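Local coordinates for protein thymidylate synthase (Enterobacteria phage T4, PDB 1TIS) that catalyses the reductive methylation of dUMP to dTMP, using 5,10-methylenetetrahydrofolate as both carbon donor and reductant, and works as a homodimer, at residues T85-N90 / M151-C156. Sequence-based numbering, arbitrary orientation.
Sequences TVWDEN and MALPPC
Leu153 sets its two methyl branches against quite different groups: CD1 meets the carboxamide of Asn90, while CD2 meets the indole of Trp87. No hydrogen bond joins 85-90 to 151-156, and the two segments bury only 172 Å² between them. CD1 is 3.9 Å from both Asn90 OD1 and Asn90 ND2 but 4.4 Å from Asn90 CG, so it sits beyond the O/N end of the carboxamide, between the two atoms and not over the face. Leu153 CB lies 4.0 Å from Asn90 OD1, and Ala152 CB, pointing toward 85-90, 4.4 Å from the same oxygen. CD2 comes obliquely to the six-membered part of the indole, 4.2 Å from Trp87 CH2. The closest CA atoms, those of Asn90 and Ala152, are 7.2 Å apart, so side chains bridge the gap, Asn90 with its CG anti to the backbone N (chi1 -155°). In the thymidylate synthase fold, 151-156 is the loop entering strand 157-164, ending at Cys156, probably the catalytic nucleophile; 85-90 leads into helix 88-95 through a type I turn from Thr85 to Asp88. Trp87 NE1 is hydrogen-bonded to Glu58 OE1, and its ring packs edge-to-face with Trp61. Asn90 ND2 makes a weak hydrogen bond to Val286 O, next to Ala285, which probably binds the folate. Tyr109 touches the Leu153 side chain and hydrogen-bonds Cys156 N through its OH.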
ATOM      1  N   THR A  85      26.151 -12.615  -4.881  1.00 29.87           N
ATOM      2  CA  THR A  85      24.967 -12.289  -4.140  1.00 33.71           C
ATOM      3  C   THR A  85      24.105 -11.357  -4.992  1.00 30.52           C
ATOM      4  O   THR A  85      24.566 -10.579  -5.831  1.00 35.27           O
ATOM      5  CB  THR A  85      25.377 -11.649  -2.783  1.00 35.13           C
ATOM      6  OG1 THR A  85      24.427 -12.188  -1.875  1.00 37.00           O
ATOM      7  CG2 THR A  85      25.336 -10.133  -2.704  1.00 36.84           C
ATOM      8  N   VAL A  86      22.818 -11.525  -4.704  1.00 24.98           N
ATOM      9  CA  VAL A  86      21.669 -10.855  -5.292  1.00 18.34           C
ATOM     10  C   VAL A  86      21.757  -9.349  -5.556  1.00 21.67           C
ATOM     11  O   VAL A  86      21.056  -8.856  -6.442  1.00 19.45           O
ATOM     12  CB  VAL A  86      20.429 -11.159  -4.392  1.00 15.56           C
ATOM     13  CG1 VAL A  86      19.814 -12.463  -4.858  1.00 11.39           C
ATOM     14  CG2 VAL A  86      20.807 -11.260  -2.893  1.00  8.07           C
ATOM     15  N   TRP A  87      22.555  -8.571  -4.807  1.00 19.05           N
ATOM     16  CA  TRP A  87      22.650  -7.157  -5.092  1.00 21.46           C
ATOM     17  C   TRP A  87      23.953  -6.809  -5.795  1.00 24.27           C
ATOM     18  O   TRP A  87      24.140  -5.668  -6.206  1.00 25.13           O
ATOM     19  CB  TRP A  87      22.525  -6.327  -3.793  1.00 22.89           C
ATOM     20  CG  TRP A  87      21.090  -6.141  -3.266  1.00 17.30           C
ATOM     21  CD1 TRP A  87      20.563  -7.125  -2.500  1.00 16.19           C
ATOM     22  CD2 TRP A  87      20.221  -5.062  -3.424  1.00 15.61           C
ATOM     23  NE1 TRP A  87      19.390  -6.679  -2.162  1.00 17.44           N
ATOM     24  CE2 TRP A  87      19.146  -5.479  -2.676  1.00 12.30           C
ATOM     25  CE3 TRP A  87      20.121  -3.818  -4.032  1.00 20.01           C
ATOM     26  CZ2 TRP A  87      18.001  -4.734  -2.503  1.00  8.59           C
ATOM     27  CZ3 TRP A  87      18.974  -3.046  -3.870  1.00 14.68           C
ATOM     28  CH2 TRP A  87      17.928  -3.504  -3.114  1.00 10.34           C
ATOM     29  N   ASP A  88      24.858  -7.752  -6.052  1.00 27.49           N
ATOM     30  CA  ASP A  88      26.134  -7.462  -6.693  1.00 27.93           C
ATOM     31  C   ASP A  88      26.091  -6.741  -8.024  1.00 28.93           C
ATOM     32  O   ASP A  88      26.610  -5.626  -8.165  1.00 25.61           O
ATOM     33  CB  ASP A  88      26.905  -8.740  -6.889  1.00 25.70           C
ATOM     34  CG  ASP A  88      27.515  -9.270  -5.614  1.00 23.18           C
ATOM     35  OD1 ASP A  88      27.969  -8.512  -4.757  1.00 22.98           O
ATOM     36  OD2 ASP A  88      27.554 -10.476  -5.504  1.00 23.52           O
ATOM     37  N   GLU A  89      25.466  -7.337  -9.026  1.00 34.02           N
ATOM     38  CA  GLU A  89      25.353  -6.673 -10.302  1.00 40.37           C
ATOM     39  C   GLU A  89      24.070  -5.911 -10.101  1.00 43.22           C
ATOM     40  O   GLU A  89      23.006  -6.410 -10.466  1.00 47.88           O
ATOM     41  CB  GLU A  89      25.203  -7.668 -11.455  1.00 43.68           C
ATOM     42  CG  GLU A  89      26.487  -7.948 -12.260  1.00 51.52           C
ATOM     43  CD  GLU A  89      27.422  -9.035 -11.724  1.00 55.23           C
ATOM     44  OE1 GLU A  89      26.958 -10.147 -11.445  1.00 59.18           O
ATOM     45  OE2 GLU A  89      28.621  -8.777 -11.600  1.00 53.49           O
ATOM     46  N   ASN A  90      24.197  -4.789  -9.375  1.00 42.65           N
ATOM     47  CA  ASN A  90      23.106  -3.842  -9.019  1.00 41.71           C
ATOM     48  C   ASN A  90      23.828  -2.695  -8.299  1.00 38.03           C
ATOM     49  O   ASN A  90      23.641  -1.490  -8.530  1.00 38.54           O
ATOM     50  CB  ASN A  90      22.040  -4.482  -8.070  1.00 37.79           C
ATOM     51  CG  ASN A  90      20.654  -3.853  -8.144  1.00 34.39           C
ATOM     52  OD1 ASN A  90      20.296  -3.029  -7.319  1.00 39.69           O
ATOM     53  ND2 ASN A  90      19.792  -4.172  -9.083  1.00 35.03           N
ATOM     54  N   MET A 151      19.344   6.111  -3.312  1.00  2.01           N
ATOM     55  CA  MET A 151      19.301   4.683  -3.274  1.00  7.43           C
ATOM     56  C   MET A 151      19.601   4.110  -4.655  1.00 17.56           C
ATOM     57  O   MET A 151      19.132   4.647  -5.663  1.00 19.87           O
ATOM     58  CB  MET A 151      17.909   4.234  -2.804  1.00 12.85           C
ATOM     59  CG  MET A 151      17.303   4.586  -1.441  1.00 11.92           C
ATOM     60  SD  MET A 151      15.520   4.214  -1.369  1.00  8.56           S
ATOM     61  CE  MET A 151      14.873   5.330  -0.168  1.00 12.98           C
ATOM     62  N   ALA A 152      20.370   3.005  -4.678  1.00 20.87           N
ATOM     63  CA  ALA A 152      20.586   2.140  -5.844  1.00 24.30           C
ATOM     64  C   ALA A 152      19.342   1.796  -6.673  1.00 28.27           C
ATOM     65  O   ALA A 152      19.270   1.964  -7.886  1.00 31.75           O
ATOM     66  CB  ALA A 152      21.182   0.794  -5.407  1.00 22.81           C
ATOM     67  N   LEU A 153      18.344   1.221  -6.019  1.00 33.27           N
ATOM     68  CA  LEU A 153      17.067   0.831  -6.598  1.00 32.46           C
ATOM     69  C   LEU A 153      16.047   1.268  -5.547  1.00 26.69           C
ATOM     70  O   LEU A 153      16.108   0.795  -4.399  1.00 28.14           O
ATOM     71  CB  LEU A 153      17.081  -0.712  -6.823  1.00 35.35           C
ATOM     72  CG  LEU A 153      15.856  -1.636  -7.064  1.00 34.26           C
ATOM     73  CD1 LEU A 153      16.414  -2.933  -7.628  1.00 35.95           C
ATOM     74  CD2 LEU A 153      15.087  -1.994  -5.798  1.00 28.48           C
ATOM     75  N   PRO A 154      15.136   2.201  -5.817  1.00 21.50           N
ATOM     76  CA  PRO A 154      14.062   2.546  -4.875  1.00 22.09           C
ATOM     77  C   PRO A 154      13.273   1.256  -4.625  1.00 22.64           C
ATOM     78  O   PRO A 154      13.203   0.430  -5.551  1.00 31.94           O
ATOM     79  CB  PRO A 154      13.311   3.665  -5.600  1.00 16.44           C
ATOM     80  CG  PRO A 154      13.550   3.339  -7.052  1.00 16.47           C
ATOM     81  CD  PRO A 154      15.007   2.904  -7.081  1.00 19.66           C
ATOM     82  N   PRO A 155      12.737   0.968  -3.429  1.00 18.35           N
ATOM     83  CA  PRO A 155      12.231  -0.352  -3.045  1.00 14.18           C
ATOM     84  C   PRO A 155      11.135  -0.801  -3.977  1.00  7.35           C
ATOM     85  O   PRO A 155      10.373   0.058  -4.376  1.00  7.09           O
ATOM     86  CB  PRO A 155      11.743  -0.180  -1.624  1.00 12.92           C
ATOM     87  CG  PRO A 155      12.556   0.980  -1.126  1.00 14.09           C
ATOM     88  CD  PRO A 155      12.506   1.905  -2.343  1.00 19.21           C
ATOM     89  N   CYS A 156      11.025  -2.038  -4.437  1.00  8.41           N
ATOM     90  CA  CYS A 156       9.818  -2.399  -5.179  1.00 13.02           C
ATOM     91  C   CYS A 156       8.817  -2.793  -4.095  1.00 12.87           C
ATOM     92  O   CYS A 156       7.628  -2.458  -4.198  1.00 11.42           O
ATOM     93  CB  CYS A 156      10.026  -3.591  -6.151  1.00 14.52           C
ATOM     94  SG  CYS A 156      11.134  -3.300  -7.562  1.00 21.13           S
TER